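Local structure of botulinum neurotoxin type C1 (Clostridium botulinum, 3R4S) at residues D306-D311 and F356-M361; N315-N320 and L343-K348; Y339-R344 and P406-G411; I350-I355 and I371-F376. The protein probably binds gangliosides on nerve cells through this receptor-binding fragment, helping the toxin, a zinc-dependent protease, to enter. One frame throughout, in Å; residues are numbered along the deposited sequence.

Contact 1 (D306-D311 and F356-M361); sequences DILYFD and FQIQPM. With SIA (N-acetyl-alpha-neuraminic acid), chain D.
At the edge of the Phe310 ring, close to its plane, lies Phe356 CD2, 4.0 Å from Phe310 CE2; the two planes stand at 52°, neither stacked nor truly edge-to-face. The Phe356 ring also takes part in a cation-pi contact with Lys373. The next flat group along, Tyr309, has Asp311 OD1 and O1A of the bound sialic acid in plane at its edge, and its OH donates to that O1A over 2.7 Å. Asp311 OD2 stands equally near O1A, an oxygen pair so close that one of the two acids may carry a proton. In this C-terminal receptor-binding domain, a beta-trefoil, strand 307-314 thus binds ligand at one part and pairs with strand 356-362 at another. That pairing is antiparallel but steeply crossed, the short axes at 108°. Leu308 and Phe356 form the hydrogen-bonded pair, with Leu308 N to Phe356 O and Phe356 N to Leu308 O both 2.8 Å. A third bond, 3.2 Å, runs from Ile358 N to Asp306 O. Leu308 CG stands between its own N and carbonyl carbon (chi1 52°), which carries CD2 to within 3.7 Å of Ile358 CG2. Ile307 and Gln357 share the other face: Ile307 CD1 lies 3.5 Å from Gln357 NE2, an amide nitrogen that donates to Gly305 O.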
# COMPACT_ATOMS: atom_id res chain seq x y z
N ASP A 306 -16.38 -3.87 11.34
CA ASP A 306 -16.03 -4.78 12.43
C ASP A 306 -15.98 -4.02 13.75
O ASP A 306 -15.57 -2.86 13.78
CB ASP A 306 -14.70 -5.49 12.17
CG ASP A 306 -14.83 -6.65 11.19
OD1 ASP A 306 -15.94 -6.85 10.66
OD2 ASP A 306 -13.82 -7.36 10.94
N ILE A 307 -16.43 -4.67 14.83
CA ILE A 307 -16.35 -4.13 16.18
C ILE A 307 -15.15 -4.80 16.83
O ILE A 307 -14.97 -6.01 16.71
CB ILE A 307 -17.59 -4.47 17.02
CG1 ILE A 307 -18.88 -4.11 16.26
CG2 ILE A 307 -17.54 -3.78 18.40
CD1 ILE A 307 -18.96 -2.68 15.86
N LEU A 308 -14.33 -4.03 17.53
CA LEU A 308 -13.05 -4.56 17.98
C LEU A 308 -12.50 -3.75 19.15
O LEU A 308 -13.10 -2.76 19.57
CB LEU A 308 -12.07 -4.62 16.80
CG LEU A 308 -11.88 -3.33 15.99
CD1 LEU A 308 -11.05 -2.32 16.77
CD2 LEU A 308 -11.24 -3.57 14.62
N TYR A 309 -11.37 -4.20 19.69
CA TYR A 309 -10.66 -3.42 20.71
C TYR A 309 -9.17 -3.65 20.51
O TYR A 309 -8.78 -4.47 19.68
CB TYR A 309 -11.11 -3.81 22.13
CG TYR A 309 -10.79 -5.24 22.52
CD1 TYR A 309 -9.60 -5.55 23.17
CD2 TYR A 309 -11.67 -6.27 22.23
CE1 TYR A 309 -9.31 -6.87 23.54
CE2 TYR A 309 -11.39 -7.59 22.59
CZ TYR A 309 -10.21 -7.88 23.25
OH TYR A 309 -9.92 -9.19 23.60
N PHE A 310 -8.35 -2.92 21.25
CA PHE A 310 -6.90 -2.99 21.07
C PHE A 310 -6.17 -3.38 22.36
O PHE A 310 -6.46 -2.83 23.42
CB PHE A 310 -6.36 -1.63 20.59
CG PHE A 310 -6.98 -1.15 19.30
CD1 PHE A 310 -6.47 -1.55 18.07
CD2 PHE A 310 -8.06 -0.26 19.31
CE1 PHE A 310 -7.04 -1.10 16.87
CE2 PHE A 310 -8.62 0.21 18.12
CZ PHE A 310 -8.11 -0.22 16.90
N ASP A 311 -5.22 -4.30 22.26
CA ASP A 311 -4.32 -4.66 23.36
C ASP A 311 -2.95 -4.06 23.16
O ASP A 311 -2.46 -3.96 22.03
CB ASP A 311 -4.15 -6.17 23.44
CG ASP A 311 -5.39 -6.88 23.90
OD1 ASP A 311 -6.25 -6.21 24.52
OD2 ASP A 311 -5.52 -8.09 23.63
N PHE A 356 -14.29 -0.23 19.90
CA PHE A 356 -14.21 0.62 18.71
C PHE A 356 -14.77 -0.07 17.46
O PHE A 356 -14.95 -1.30 17.43
CB PHE A 356 -12.77 1.07 18.47
CG PHE A 356 -12.21 1.94 19.56
CD1 PHE A 356 -12.39 3.31 19.53
CD2 PHE A 356 -11.53 1.37 20.64
CE1 PHE A 356 -11.90 4.12 20.54
CE2 PHE A 356 -11.04 2.17 21.66
CZ PHE A 356 -11.22 3.55 21.61
N GLN A 357 -15.07 0.74 16.44
CA GLN A 357 -15.47 0.21 15.13
C GLN A 357 -14.55 0.79 14.07
O GLN A 357 -14.27 1.99 14.08
CB GLN A 357 -16.92 0.58 14.80
CG GLN A 357 -17.40 0.01 13.45
CD GLN A 357 -18.88 0.29 13.18
OE1 GLN A 357 -19.30 1.43 13.05
NE2 GLN A 357 -19.68 -0.78 13.05
N ILE A 358 -14.07 -0.07 13.17
CA ILE A 358 -13.09 0.35 12.16
C ILE A 358 -13.70 0.50 10.76
O ILE A 358 -14.67 -0.17 10.43
CB ILE A 358 -11.87 -0.60 12.12
CG1 ILE A 358 -10.69 0.08 11.42
CG2 ILE A 358 -12.23 -1.95 11.45
CD1 ILE A 358 -9.34 -0.54 11.75
N GLN A 359 -13.13 1.41 9.97
CA GLN A 359 -13.49 1.58 8.57
C GLN A 359 -12.20 1.83 7.79
O GLN A 359 -11.31 2.52 8.29
CB GLN A 359 -14.44 2.77 8.36
CG GLN A 359 -15.79 2.65 9.11
CD GLN A 359 -16.69 1.59 8.49
OE1 GLN A 359 -16.37 1.04 7.45
NE2 GLN A 359 -17.82 1.30 9.14
N PRO A 360 -12.10 1.28 6.57
CA PRO A 360 -10.91 1.50 5.75
C PRO A 360 -10.86 2.96 5.31
O PRO A 360 -11.91 3.57 5.16
CB PRO A 360 -11.15 0.60 4.52
CG PRO A 360 -12.64 0.49 4.43
CD PRO A 360 -13.12 0.49 5.87
N MET A 361 -9.66 3.50 5.13
CA MET A 361 -9.49 4.87 4.65
C MET A 361 -8.23 4.91 3.83
O MET A 361 -7.13 5.15 4.33
CB MET A 361 -9.41 5.85 5.82
CG MET A 361 -9.14 7.31 5.40
SD MET A 361 -10.24 7.95 4.11
CE MET A 361 -11.84 7.80 4.87
C1 SIA D . -7.14 -10.69 25.01
C2 SIA D . -8.20 -11.64 25.53
C3 SIA D . -7.59 -12.80 26.32
C4 SIA D . -7.15 -12.42 27.73
C5 SIA D . -8.24 -11.63 28.43
C6 SIA D . -8.62 -10.43 27.57
C7 SIA D . -9.67 -9.53 28.21
C8 SIA D . -10.01 -8.37 27.28
C9 SIA D . -10.84 -7.32 28.00
C10 SIA D . -8.09 -11.36 30.83
C11 SIA D . -7.36 -10.75 31.99
N5 SIA D . -7.60 -11.09 29.62
O1A SIA D . -7.48 -9.52 24.73
O1B SIA D . -5.96 -11.11 24.87
O2 SIA D . -8.90 -12.16 24.40
O4 SIA D . -6.87 -13.60 28.48
O6 SIA D . -9.13 -10.89 26.32
O7 SIA D . -10.86 -10.29 28.46
O8 SIA D . -8.80 -7.78 26.76
O9 SIA D . -9.97 -6.62 28.90
O10 SIA D . -9.08 -12.06 30.98

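Contact 2 (N315-N320 and L343-K348); sequences NNKAYN and LREQTK. With SIA (N-acetyl-alpha-neuraminic acid), chain D.
Asn320 and Gln346 both turn CG beside the backbone N, with chi1 of -63° and -64°, and the glutamine then runs extended, so that its CG passes 3.8 Å from Asn320 ND2 and its amide reaches the bound sialic acid. They meet where antiparallel strands 317-323 and 338-345 of the beta-trefoil end their pairing at a sugar site. Asn320 and Arg344 are the hydrogen-bonded pair, with Asn320 N to Arg344 O at 2.8 Å and Arg344 N to Asn320 O at 3.0 Å, fixing the asparagine backbone while its amide works on the ligand. ND2 donates almost straight to the sugar O8; the modelled approach of OD1 to O9 is very short and doubtful. Gln346 OE1 takes the N-acetyl N5-H over 2.8 Å. Thr347 contributes backbone alone, its N giving to O9 and its O receiving from O7. The Tyr319 and Leu343 side chains cross at about a right angle, CB to CB 3.9 Å, and the tyrosine side chain touches a second sialic acid. Lys317 NZ makes a long salt bridge to Glu345 OE2, also paired with Arg269. One water lies 2.8 Å from Asn320 OD1 and near Glu345 O, with fewer protons than acceptors.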
# COMPACT_ATOMS: atom_id res chain seq x y z
N ASN A 315 6.06 -4.15 29.67
CA ASN A 315 6.70 -4.83 30.80
C ASN A 315 5.94 -6.09 31.21
O ASN A 315 5.68 -6.31 32.39
CB ASN A 315 6.87 -3.88 31.99
CG ASN A 315 7.78 -2.70 31.67
OD1 ASN A 315 7.59 -1.60 32.19
ND2 ASN A 315 8.77 -2.93 30.81
N ASN A 316 5.56 -6.88 30.21
CA ASN A 316 4.84 -8.14 30.42
C ASN A 316 3.46 -8.06 31.05
O ASN A 316 2.89 -9.07 31.45
CB ASN A 316 5.73 -9.14 31.17
CG ASN A 316 6.88 -9.63 30.32
OD1 ASN A 316 8.04 -9.38 30.63
ND2 ASN A 316 6.56 -10.31 29.22
N LYS A 317 2.91 -6.85 31.14
CA LYS A 317 1.53 -6.68 31.55
C LYS A 317 0.71 -6.28 30.33
O LYS A 317 1.13 -5.41 29.56
CB LYS A 317 1.42 -5.61 32.63
CG LYS A 317 -0.01 -5.31 33.06
CD LYS A 317 -0.37 -6.04 34.35
CE LYS A 317 0.36 -5.45 35.54
NZ LYS A 317 -0.14 -4.07 35.85
N ALA A 318 -0.46 -6.90 30.14
CA ALA A 318 -1.29 -6.62 28.97
C ALA A 318 -2.44 -5.66 29.31
O ALA A 318 -3.21 -5.91 30.24
CB ALA A 318 -1.84 -7.92 28.38
N TYR A 319 -2.53 -4.57 28.55
CA TYR A 319 -3.58 -3.58 28.74
C TYR A 319 -4.56 -3.53 27.56
O TYR A 319 -4.32 -4.12 26.51
CB TYR A 319 -2.95 -2.19 28.86
CG TYR A 319 -1.94 -2.03 29.98
CD1 TYR A 319 -2.32 -1.53 31.22
CD2 TYR A 319 -0.61 -2.35 29.78
CE1 TYR A 319 -1.40 -1.36 32.24
CE2 TYR A 319 0.33 -2.19 30.79
CZ TYR A 319 -0.07 -1.69 32.02
OH TYR A 319 0.85 -1.53 33.02
N ASN A 320 -5.67 -2.81 27.75
CA ASN A 320 -6.55 -2.41 26.67
C ASN A 320 -6.39 -0.91 26.48
O ASN A 320 -6.27 -0.18 27.46
CB ASN A 320 -8.02 -2.66 27.02
CG ASN A 320 -8.34 -4.13 27.24
OD1 ASN A 320 -9.02 -4.48 28.21
ND2 ASN A 320 -7.88 -4.98 26.33
N LEU A 343 -4.52 3.57 28.77
CA LEU A 343 -4.40 2.12 28.95
C LEU A 343 -4.95 1.67 30.30
O LEU A 343 -4.67 2.28 31.33
CB LEU A 343 -2.95 1.68 28.80
CG LEU A 343 -2.25 2.07 27.49
CD1 LEU A 343 -0.74 2.08 27.67
CD2 LEU A 343 -2.65 1.12 26.37
N ARG A 344 -5.73 0.60 30.28
CA ARG A 344 -6.29 0.02 31.49
C ARG A 344 -6.07 -1.48 31.52
O ARG A 344 -6.01 -2.14 30.47
CB ARG A 344 -7.78 0.32 31.60
CG ARG A 344 -8.59 -0.31 30.48
CD ARG A 344 -10.08 -0.19 30.72
NE ARG A 344 -10.49 -0.95 31.90
CZ ARG A 344 -11.75 -1.06 32.31
NH1 ARG A 344 -12.73 -0.45 31.64
NH2 ARG A 344 -12.04 -1.77 33.39
N GLU A 345 -5.95 -2.03 32.72
CA GLU A 345 -5.77 -3.46 32.90
C GLU A 345 -6.93 -4.22 32.30
O GLU A 345 -8.08 -3.82 32.43
CB GLU A 345 -5.64 -3.80 34.38
CG GLU A 345 -4.34 -3.35 35.01
CD GLU A 345 -4.25 -3.73 36.47
OE1 GLU A 345 -4.74 -4.82 36.83
OE2 GLU A 345 -3.69 -2.94 37.26
N GLN A 346 -6.61 -5.33 31.65
CA GLN A 346 -7.63 -6.19 31.07
C GLN A 346 -8.53 -6.76 32.16
O GLN A 346 -8.10 -6.93 33.30
CB GLN A 346 -6.98 -7.33 30.29
CG GLN A 346 -6.18 -6.87 29.09
CD GLN A 346 -5.65 -8.02 28.27
OE1 GLN A 346 -5.73 -9.17 28.69
NE2 GLN A 346 -5.11 -7.71 27.09
N THR A 347 -9.77 -7.04 31.80
CA THR A 347 -10.70 -7.68 32.73
C THR A 347 -11.29 -8.89 32.04
O THR A 347 -11.04 -9.13 30.86
CB THR A 347 -11.84 -6.73 33.16
OG1 THR A 347 -12.58 -6.29 32.01
CG2 THR A 347 -11.30 -5.53 33.91
N LYS A 348 -12.08 -9.65 32.78
CA LYS A 348 -12.66 -10.88 32.25
C LYS A 348 -13.69 -10.55 31.17
O LYS A 348 -13.82 -11.28 30.18
CB LYS A 348 -13.31 -11.69 33.38
CG LYS A 348 -13.97 -12.98 32.92
CD LYS A 348 -14.95 -13.51 33.97
CE LYS A 348 -15.77 -14.68 33.45
NZ LYS A 348 -14.95 -15.91 33.21
C1 SIA D . -7.14 -10.69 25.01
C2 SIA D . -8.20 -11.64 25.53
C3 SIA D . -7.59 -12.80 26.32
C4 SIA D . -7.15 -12.42 27.73
C5 SIA D . -8.24 -11.63 28.43
C6 SIA D . -8.62 -10.43 27.57
C7 SIA D . -9.67 -9.53 28.21
C8 SIA D . -10.01 -8.37 27.28
C9 SIA D . -10.84 -7.32 28.00
C10 SIA D . -8.09 -11.36 30.83
C11 SIA D . -7.36 -10.75 31.99
N5 SIA D . -7.60 -11.09 29.62
O1A SIA D . -7.48 -9.52 24.73
O1B SIA D . -5.96 -11.11 24.87
O2 SIA D . -8.90 -12.16 24.40
O4 SIA D . -6.87 -13.60 28.48
O6 SIA D . -9.13 -10.89 26.32
O7 SIA D . -10.86 -10.29 28.46
O8 SIA D . -8.80 -7.78 26.76
O9 SIA D . -9.97 -6.62 28.90
O10 SIA D . -9.08 -12.06 30.98
O HOH W 1 -10.47 -3.35 30.38

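Contact 3 (Y339-R344 and P406-G411); sequences YAIGLR and PTVKQG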
# COMPACT_ATOMS: atom_id res chain seq x y z
N TYR A 339 -11.70 13.36 24.65
CA TYR A 339 -11.26 12.44 25.70
C TYR A 339 -9.97 11.75 25.30
O TYR A 339 -9.78 11.37 24.15
CB TYR A 339 -12.31 11.37 25.97
CG TYR A 339 -13.65 11.95 26.31
CD1 TYR A 339 -14.04 12.12 27.64
CD2 TYR A 339 -14.54 12.34 25.31
CE1 TYR A 339 -15.28 12.64 27.95
CE2 TYR A 339 -15.77 12.87 25.62
CZ TYR A 339 -16.14 13.02 26.94
OH TYR A 339 -17.36 13.55 27.26
N ALA A 340 -9.07 11.59 26.27
CA ALA A 340 -7.82 10.89 26.01
C ALA A 340 -8.07 9.40 25.84
O ALA A 340 -8.96 8.84 26.48
CB ALA A 340 -6.82 11.15 27.16
N ILE A 341 -7.28 8.76 24.98
CA ILE A 341 -7.20 7.31 24.95
C ILE A 341 -6.00 6.89 25.79
O ILE A 341 -4.88 7.36 25.57
CB ILE A 341 -7.07 6.76 23.52
CG1 ILE A 341 -8.34 7.08 22.70
CG2 ILE A 341 -6.81 5.25 23.56
CD1 ILE A 341 -8.25 6.74 21.21
N GLY A 342 -6.24 6.04 26.77
CA GLY A 342 -5.16 5.59 27.62
C GLY A 342 -5.17 4.08 27.73
O GLY A 342 -5.75 3.39 26.89
N LEU A 343 -4.52 3.57 28.77
CA LEU A 343 -4.40 2.12 28.95
C LEU A 343 -4.95 1.67 30.30
O LEU A 343 -4.67 2.28 31.33
CB LEU A 343 -2.95 1.68 28.80
CG LEU A 343 -2.25 2.07 27.49
CD1 LEU A 343 -0.74 2.08 27.67
CD2 LEU A 343 -2.65 1.12 26.37
N ARG A 344 -5.73 0.60 30.28
CA ARG A 344 -6.29 0.02 31.49
C ARG A 344 -6.07 -1.48 31.52
O ARG A 344 -6.01 -2.14 30.47
CB ARG A 344 -7.78 0.32 31.60
CG ARG A 344 -8.59 -0.31 30.48
CD ARG A 344 -10.08 -0.19 30.72
NE ARG A 344 -10.49 -0.95 31.90
CZ ARG A 344 -11.75 -1.06 32.31
NH1 ARG A 344 -12.73 -0.45 31.64
NH2 ARG A 344 -12.04 -1.77 33.39
N PRO A 406 -3.25 10.23 21.76
CA PRO A 406 -4.42 9.86 20.98
C PRO A 406 -5.68 10.27 21.72
O PRO A 406 -5.71 10.27 22.96
CB PRO A 406 -4.32 8.33 20.90
CG PRO A 406 -3.64 7.94 22.17
CD PRO A 406 -2.66 9.07 22.47
N THR A 407 -6.71 10.65 20.97
CA THR A 407 -7.96 11.11 21.58
C THR A 407 -9.17 10.53 20.88
O THR A 407 -9.08 10.00 19.76
CB THR A 407 -8.11 12.64 21.49
OG1 THR A 407 -8.13 13.03 20.10
CG2 THR A 407 -6.96 13.36 22.21
N VAL A 408 -10.32 10.66 21.55
CA VAL A 408 -11.62 10.47 20.93
C VAL A 408 -12.35 11.81 20.98
O VAL A 408 -12.42 12.44 22.03
CB VAL A 408 -12.48 9.43 21.67
CG1 VAL A 408 -13.89 9.35 21.06
CG2 VAL A 408 -11.80 8.05 21.65
N LYS A 409 -12.85 12.25 19.83
CA LYS A 409 -13.71 13.42 19.75
C LYS A 409 -15.14 12.91 19.65
O LYS A 409 -15.51 12.25 18.68
CB LYS A 409 -13.36 14.23 18.50
CG LYS A 409 -14.35 15.34 18.15
CD LYS A 409 -14.56 16.28 19.32
CE LYS A 409 -15.24 17.59 18.89
NZ LYS A 409 -16.59 17.34 18.35
N GLN A 410 -15.96 13.21 20.66
CA GLN A 410 -17.38 12.88 20.61
C GLN A 410 -18.19 14.13 20.23
O GLN A 410 -17.71 14.97 19.45
CB GLN A 410 -17.84 12.23 21.92
CG GLN A 410 -17.09 10.93 22.24
CD GLN A 410 -17.77 10.07 23.28
OE1 GLN A 410 -18.21 10.55 24.32
NE2 GLN A 410 -17.83 8.78 23.01
N GLY A 411 -19.40 14.26 20.74
CA GLY A 411 -20.28 15.32 20.27
C GLY A 411 -20.48 15.13 18.77
O GLY A 411 -20.53 14.00 18.29
O HOH W 2 -19.32 12.95 25.23
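Tyr339 O takes the shortest bond of this contact, 2.7 Å from Val408 N, and a CA-H of Thr407, whose CA lies 3.2 Å away, leans on the same oxygen. The return bond, Tyr339 N to Val408 O, measures 2.9 Å, closing the hydrogen-bonded pair of an antiparallel ladder. One step further the geometry shifts: Ile341 N reaches Pro406 O at 3.0 Å with an almost linear N-H, yet from 40° above the carbonyl plane. The short strand axes stand at 134°. Antiparallel pairs of this kind build the beta-trefoil, and this one joins strand 338-345 to strand 401-409 in a largely buried part of it. Ile341 sets CG1 beside its own backbone N and opposite its carbonyl carbon; from there CG1 meets Val408 CG2 at 3.7 Å, the two side chains crossing at about a right angle, while Ile341 CB rests 3.9 Å from Pro406 CG. The proline also packs on Ile271 and Phe273 of strand 270-275. Farther along, toward the solvent-touched end, Gln410 comes up beside the Tyr339 ring, its OE1 3.6 Å from CE2 and the amide plane turned 77° from the ring. Val408 O lies at the edge of the same ring, near its plane. A water joins the polar ends of the two side chains, donating to Gln410 OE1 over 2.8 Å and hydrogen-bonded to Tyr339 OH. Lys409 bends so that its NZ donates to the carbonyl O of the next residue, Gln410.

Contact 4 (I350-I355 and I371-F376); sequences INDNII and IFKSNF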
# COMPACT_ATOMS: atom_id res chain seq x y z
N ILE A 350 -15.49 -7.72 28.38
CA ILE A 350 -15.25 -6.54 27.55
C ILE A 350 -16.02 -5.34 28.10
O ILE A 350 -17.25 -5.34 28.11
CB ILE A 350 -15.74 -6.76 26.09
CG1 ILE A 350 -15.21 -8.08 25.52
CG2 ILE A 350 -15.37 -5.58 25.20
CD1 ILE A 350 -13.72 -8.15 25.44
N ASN A 351 -15.31 -4.32 28.57
CA ASN A 351 -15.97 -3.09 29.00
C ASN A 351 -16.24 -2.14 27.83
O ASN A 351 -15.45 -2.04 26.90
CB ASN A 351 -15.16 -2.39 30.08
CG ASN A 351 -15.25 -3.09 31.42
OD1 ASN A 351 -14.32 -3.79 31.84
ND2 ASN A 351 -16.39 -2.93 32.10
N ASP A 352 -17.35 -1.41 27.91
CA ASP A 352 -17.77 -0.51 26.85
C ASP A 352 -16.67 0.47 26.42
O ASP A 352 -16.54 0.77 25.23
CB ASP A 352 -19.01 0.28 27.26
CG ASP A 352 -19.43 1.29 26.18
OD1 ASP A 352 -20.15 0.89 25.24
OD2 ASP A 352 -19.03 2.48 26.27
N ASN A 353 -15.89 0.97 27.38
CA ASN A 353 -14.93 2.02 27.06
C ASN A 353 -13.70 1.55 26.29
O ASN A 353 -12.84 2.37 25.95
CB ASN A 353 -14.55 2.86 28.29
CG ASN A 353 -13.84 2.06 29.37
OD1 ASN A 353 -13.35 0.96 29.13
ND2 ASN A 353 -13.78 2.63 30.58
N ILE A 354 -13.61 0.27 25.98
CA ILE A 354 -12.52 -0.19 25.11
C ILE A 354 -12.99 -0.51 23.69
O ILE A 354 -12.18 -0.85 22.82
CB ILE A 354 -11.80 -1.44 25.64
CG1 ILE A 354 -12.68 -2.68 25.42
CG2 ILE A 354 -11.37 -1.25 27.11
CD1 ILE A 354 -11.96 -3.98 25.70
N ILE A 355 -14.29 -0.37 23.45
CA ILE A 355 -14.88 -0.84 22.19
C ILE A 355 -14.82 0.19 21.05
O ILE A 355 -15.23 1.34 21.22
CB ILE A 355 -16.33 -1.34 22.39
CG1 ILE A 355 -16.36 -2.43 23.47
CG2 ILE A 355 -16.92 -1.86 21.08
CD1 ILE A 355 -17.76 -2.94 23.76
N ILE A 371 -11.19 5.16 12.95
CA ILE A 371 -11.57 4.32 14.08
C ILE A 371 -12.54 5.08 14.96
O ILE A 371 -12.24 6.18 15.43
CB ILE A 371 -10.33 3.87 14.87
CG1 ILE A 371 -9.33 3.21 13.92
CG2 ILE A 371 -10.73 2.91 16.00
CD1 ILE A 371 -7.94 3.01 14.53
N PHE A 372 -13.71 4.51 15.13
CA PHE A 372 -14.81 5.19 15.76
C PHE A 372 -15.12 4.53 17.09
O PHE A 372 -15.10 3.30 17.20
CB PHE A 372 -16.05 5.11 14.87
CG PHE A 372 -15.89 5.81 13.54
CD1 PHE A 372 -16.29 7.13 13.39
CD2 PHE A 372 -15.31 5.16 12.46
CE1 PHE A 372 -16.14 7.78 12.17
CE2 PHE A 372 -15.16 5.80 11.24
CZ PHE A 372 -15.57 7.11 11.09
N LYS A 373 -15.40 5.35 18.10
CA LYS A 373 -15.84 4.85 19.40
C LYS A 373 -17.23 4.26 19.27
O LYS A 373 -18.14 4.89 18.72
CB LYS A 373 -15.85 5.96 20.45
CG LYS A 373 -16.17 5.44 21.86
CD LYS A 373 -15.01 4.60 22.42
CE LYS A 373 -15.41 3.87 23.71
NZ LYS A 373 -16.33 2.72 23.43
N SER A 374 -17.40 3.04 19.76
CA SER A 374 -18.60 2.27 19.49
C SER A 374 -19.10 1.56 20.75
O SER A 374 -18.32 1.33 21.66
CB SER A 374 -18.29 1.22 18.43
OG SER A 374 -19.40 0.39 18.14
N ASN A 375 -20.38 1.21 20.77
CA ASN A 375 -20.87 0.27 21.78
C ASN A 375 -20.75 -1.17 21.26
O ASN A 375 -20.28 -1.39 20.14
CB ASN A 375 -22.31 0.61 22.24
CG ASN A 375 -23.34 0.39 21.14
OD1 ASN A 375 -23.03 0.45 19.95
ND2 ASN A 375 -24.58 0.14 21.54
N PHE A 376 -21.18 -2.14 22.06
CA PHE A 376 -20.94 -3.56 21.74
C PHE A 376 -21.51 -4.02 20.41
O PHE A 376 -20.91 -4.84 19.72
CB PHE A 376 -21.45 -4.47 22.86
CG PHE A 376 -22.94 -4.63 22.87
CD1 PHE A 376 -23.54 -5.77 22.34
CD2 PHE A 376 -23.76 -3.64 23.39
CE1 PHE A 376 -24.92 -5.93 22.35
CE2 PHE A 376 -25.14 -3.78 23.39
CZ PHE A 376 -25.72 -4.93 22.87
O HOH W 3 -18.99 3.84 23.90
O HOH W 4 -21.29 -1.42 24.92
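Segment 371-376 meets the 3-10 turn 352-354 and its exit through one backbone bond, Ser374 N to Ile355 O at 3.1 Å, with the donor 38° above the carbonyl plane. Lys373 makes the other direct hydrogen bonds. Bent at chi2 (71°) and again at chi4, it brings its NZ to two carbonyls, donating to Asp352 O over 2.7 Å and to a lone pair of Ile355 O over 2.8 Å; a bond to Ser374 O is weak. Asp352 O is held from opposite faces, by this ammonium and by Ile355 N. The same lysine thus links the start of the 3-10 segment to Ile355 O just beyond it. The Asp352 carboxylate adds a long salt bridge, OD2 to Lys373 NZ 3.9 Å, and a water bridges them. A second water takes the N-H of Phe376 and donates to Asp352 OD1. Ile355 brings the apolar contact, its CD1 4.1 Å from Phe376 CB, while its CG2 lies 3.5 Å from Asn375 O. In the beta-trefoil domain, the turn leads into strand 356-362: Ile354 packs on Tyr309 and Phe322 of strands 307-314 and 317-323, and Ser374 rests on Ile381 of strand 381-392.

In the fold
All four contacts belong to one beta-trefoil domain, but their chemistry differs with depth. Contacts 1 and 3 are buried strand pairings in which apolar side chains close over backbone ladders, and they meet where Phe356 CE1 packs on Val408 CG2. Contacts 2 and 4 are partly buried and rely more on charges, amides and water. Strand 338-345 serves contact 2 at one end and contact 3 at the other. Contacts 1 and 2 share the N-acetyl-alpha-neuraminic acid, one offering a phenol and an acid, the other amides and backbone. Contact 4 holds the loop that carries Ile350 of that pocket against strand 367-374: Asn353 OD1 receives Arg344 NH1, and Gln357 N probably bonds Phe372 O, tying it to contact 1.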